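Local coordinates for protein alcohol oxidase (Myceliophthora thermophila, PDB 6F74) that is a VAO-type, FAD-binding flavoprotein oxidase that probably oxidises alcohols with molecular oxygen as electron acceptor, at residues K186-A191 with T195-T200. Residues are numbered along the deposited sequence; the frame is centred on the assembly and turned at random.
Sequences KKYTSA and TKSGWT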
ATOM      1  N   LYS A 186      23.418  12.262  11.116  1.00 32.65           N
ATOM      2  CA  LYS A 186      23.715  11.639  12.421  1.00 33.18           C
ATOM      3  C   LYS A 186      22.756  12.150  13.502  1.00 33.21           C
ATOM      4  O   LYS A 186      22.319  11.401  14.380  1.00 33.00           O
ATOM      5  CB  LYS A 186      25.172  11.864  12.842  1.00 34.58           C
ATOM      6  CG  LYS A 186      25.537  11.160  14.146  1.00 35.17           C
ATOM      7  CD  LYS A 186      27.001  11.375  14.556  1.00 36.64           C
ATOM      8  CE  LYS A 186      27.134  12.443  15.640  1.00 37.78           C
ATOM      9  NZ  LYS A 186      28.525  12.853  16.049  1.00 39.38           N
ATOM     10  N   LYS A 187      22.423  13.432  13.410  1.00 33.50           N
ATOM     11  CA  LYS A 187      21.455  14.070  14.307  1.00 33.57           C
ATOM     12  C   LYS A 187      20.471  14.820  13.415  1.00 32.82           C
ATOM     13  O   LYS A 187      20.874  15.590  12.550  1.00 33.01           O
ATOM     14  CB  LYS A 187      22.183  15.010  15.274  1.00 35.04           C
ATOM     15  CG  LYS A 187      23.202  14.381  16.247  1.00 35.98           C
ATOM     16  CD  LYS A 187      24.004  15.526  16.891  1.00 37.53           C
ATOM     17  CE  LYS A 187      25.020  15.078  17.926  1.00 38.67           C
ATOM     18  NZ  LYS A 187      24.479  14.140  18.942  1.00 38.36           N
ATOM     19  N   TYR A 188      19.183  14.529  13.571  1.00 31.94           N
ATOM     20  CA  TYR A 188      18.152  15.229  12.791  1.00 31.25           C
ATOM     21  C   TYR A 188      18.336  16.747  12.822  1.00 32.10           C
ATOM     22  O   TYR A 188      18.392  17.339  13.893  1.00 32.99           O
ATOM     23  CB  TYR A 188      16.785  14.879  13.359  1.00 30.60           C
ATOM     24  CG  TYR A 188      15.610  15.710  12.897  1.00 30.12           C
ATOM     25  CD1 TYR A 188      15.366  15.961  11.553  1.00 29.44           C
ATOM     26  CD2 TYR A 188      14.708  16.213  13.832  1.00 30.38           C
ATOM     27  CE1 TYR A 188      14.265  16.705  11.149  1.00 29.04           C
ATOM     28  CE2 TYR A 188      13.606  16.952  13.445  1.00 30.01           C
ATOM     29  CZ  TYR A 188      13.384  17.197  12.123  1.00 29.33           C
ATOM     30  OH  TYR A 188      12.282  17.950  11.784  1.00 29.03           O
ATOM     31  N   THR A 189      18.379  17.340  11.626  1.00 31.81           N
ATOM     32  CA  THR A 189      18.537  18.781  11.418  1.00 32.52           C
ATOM     33  C   THR A 189      17.375  19.239  10.544  1.00 31.62           C
ATOM     34  O   THR A 189      17.251  18.842   9.398  1.00 30.80           O
ATOM     35  CB  THR A 189      19.878  19.109  10.737  1.00 33.19           C
ATOM     36  OG1 THR A 189      20.920  18.521  11.495  1.00 33.96           O
ATOM     37  CG2 THR A 189      20.114  20.633  10.652  1.00 34.10           C
ATOM     38  N   SER A 190      16.514  20.068  11.134  1.00 31.85           N
ATOM     39  CA  SER A 190      15.269  20.491  10.526  1.00 31.08           C
ATOM     40  C   SER A 190      15.509  21.719   9.652  1.00 31.41           C
ATOM     41  O   SER A 190      16.275  22.616  10.016  1.00 32.50           O
ATOM     42  CB  SER A 190      14.224  20.799  11.602  1.00 31.27           C
ATOM     43  OG  SER A 190      13.136  21.544  11.062  1.00 30.85           O
ATOM     44  N   ALA A 191      14.784  21.768   8.533  1.00 30.50           N
ATOM     45  CA  ALA A 191      14.776  22.906   7.631  1.00 30.65           C
ATOM     46  C   ALA A 191      14.376  24.224   8.287  1.00 31.48           C
ATOM     47  O   ALA A 191      14.818  25.279   7.835  1.00 32.07           O
ATOM     48  CB  ALA A 191      13.869  22.615   6.436  1.00 29.49           C
ATOM     49  N   THR A 195      12.251  22.065  17.111  1.00 34.32           N
ATOM     50  CA  THR A 195      12.660  21.209  18.226  1.00 34.73           C
ATOM     51  C   THR A 195      11.501  20.429  18.839  1.00 34.18           C
ATOM     52  O   THR A 195      11.706  19.500  19.672  1.00 34.28           O
ATOM     53  CB  THR A 195      13.368  22.042  19.302  1.00 36.29           C
ATOM     54  OG1 THR A 195      12.718  23.322  19.450  1.00 36.91           O
ATOM     55  CG2 THR A 195      14.831  22.293  18.900  1.00 36.89           C
ATOM     56  N   LYS A 196      10.289  20.745  18.386  1.00 33.58           N
ATOM     57  CA  LYS A 196       9.079  20.202  18.997  1.00 33.24           C
ATOM     58  C   LYS A 196       8.797  18.734  18.675  1.00 32.10           C
ATOM     59  O   LYS A 196       7.927  18.149  19.330  1.00 31.94           O
ATOM     60  CB  LYS A 196       7.870  21.046  18.551  1.00 33.03           C
ATOM     61  CG  LYS A 196       7.778  22.404  19.174  1.00 34.24           C
ATOM     62  CD  LYS A 196       9.030  23.243  19.323  1.00 35.28           C
ATOM     63  CE  LYS A 196       8.590  24.673  19.527  1.00 36.19           C
ATOM     64  NZ  LYS A 196       9.775  25.569  19.658  1.00 37.30           N
ATOM     65  N   SER A 197       9.510  18.130  17.724  1.00 31.41           N
ATOM     66  CA  SER A 197       9.458  16.671  17.593  1.00 30.56           C
ATOM     67  C   SER A 197       9.979  15.948  18.807  1.00 31.12           C
ATOM     68  O   SER A 197       9.581  14.790  19.053  1.00 30.56           O
ATOM     69  CB  SER A 197      10.275  16.194  16.391  1.00 29.89           C
ATOM     70  OG  SER A 197      11.663  16.356  16.638  1.00 30.65           O
ATOM     71  N   GLY A 198      10.927  16.581  19.515  1.00 32.25           N
ATOM     72  CA  GLY A 198      11.587  15.959  20.655  1.00 32.92           C
ATOM     73  C   GLY A 198      12.618  14.916  20.221  1.00 32.52           C
ATOM     74  O   GLY A 198      13.135  14.173  21.062  1.00 32.91           O
ATOM     75  N   TRP A 199      12.927  14.867  18.916  1.00 31.81           N
ATOM     76  CA  TRP A 199      13.750  13.807  18.353  1.00 31.32           C
ATOM     77  C   TRP A 199      15.163  14.329  18.167  1.00 32.13           C
ATOM     78  O   TRP A 199      15.381  15.226  17.348  1.00 32.20           O
ATOM     79  CB  TRP A 199      13.187  13.337  17.009  1.00 30.06           C
ATOM     80  CG  TRP A 199      13.992  12.221  16.371  1.00 29.58           C
ATOM     81  CD1 TRP A 199      14.808  12.314  15.275  1.00 29.42           C
ATOM     82  CD2 TRP A 199      14.041  10.856  16.794  1.00 29.24           C
ATOM     83  NE1 TRP A 199      15.371  11.093  14.994  1.00 29.04           N
ATOM     84  CE2 TRP A 199      14.917  10.178  15.909  1.00 28.91           C
ATOM     85  CE3 TRP A 199      13.441  10.141  17.843  1.00 29.24           C
ATOM     86  CZ2 TRP A 199      15.200   8.817  16.034  1.00 28.58           C
ATOM     87  CZ3 TRP A 199      13.730   8.777  17.972  1.00 28.89           C
ATOM     88  CH2 TRP A 199      14.627   8.148  17.086  1.00 28.58           C
ATOM     89  N   THR A 200      16.116  13.753  18.911  1.00 32.78           N
ATOM     90  CA  THR A 200      17.525  14.141  18.753  1.00 33.64           C
ATOM     91  C   THR A 200      18.359  12.943  18.267  1.00 33.25           C
ATOM     92  O   THR A 200      19.599  12.938  18.386  1.00 34.06           O
ATOM     93  CB  THR A 200      18.083  14.706  20.060  1.00 35.06           C
ATOM     94  OG1 THR A 200      17.818  13.740  21.094  1.00 35.06           O
ATOM     95  CG2 THR A 200      17.490  16.133  20.374  1.00 35.69           C
TER
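The phenol ring of Tyr-188 turns one edge to the segment 195-200, and Trp-199 O lies there in the ring plane, 3.7 Å from CD2. Farther along the same edge comes Ser-197 OG, 3.8 Å from CE2. One face of the phenol carries Ser-190 N from its own segment, 4.0 Å above the plane and displaced from the ring centre. The indole of Trp-199 also uses its edge: CD1 touches CB of Tyr-188 at 3.8 Å, so the two aromatic side chains meet without stacking. With CG of Tyr-188 anti to the backbone N (chi1 167°), the CD2-CE2 edge lies along the 195-200 chain.

No hydrogen bond joins the two segments, and the meeting is one of van der Waals packing. Ser-197 OG is held by its own chain instead, accepting from Trp-199 N at 3.0 Å in an ST turn. This overlaps a type I beta turn from Thr-195 to Gly-198, closed by Gly-198 N to Thr-195 O. Were Ser-197 replaced by an alanine, the OG acceptor would be gone, which would probably leave Trp-199 N without this partner and the CE2 edge of Tyr-188 less well covered.

Both segments belong to the surface loop between strands 179-185 and 203-208, within the FAD-binding region but away from the flavin. A backbone hydrogen bond between Tyr-188 and Gly-201 links the two arms of this excursion, while Tyr-188 OH bonds Glu-262 and Trp-199 NE1 bonds Ser-202 O. Leu-261 of strand 260-266 touches Tyr-188, Ser-197 and Trp-199; on strand 296-306, Tyr-188 packs on His-301, and Trp-199 on Lys-303 and the ring of His-305.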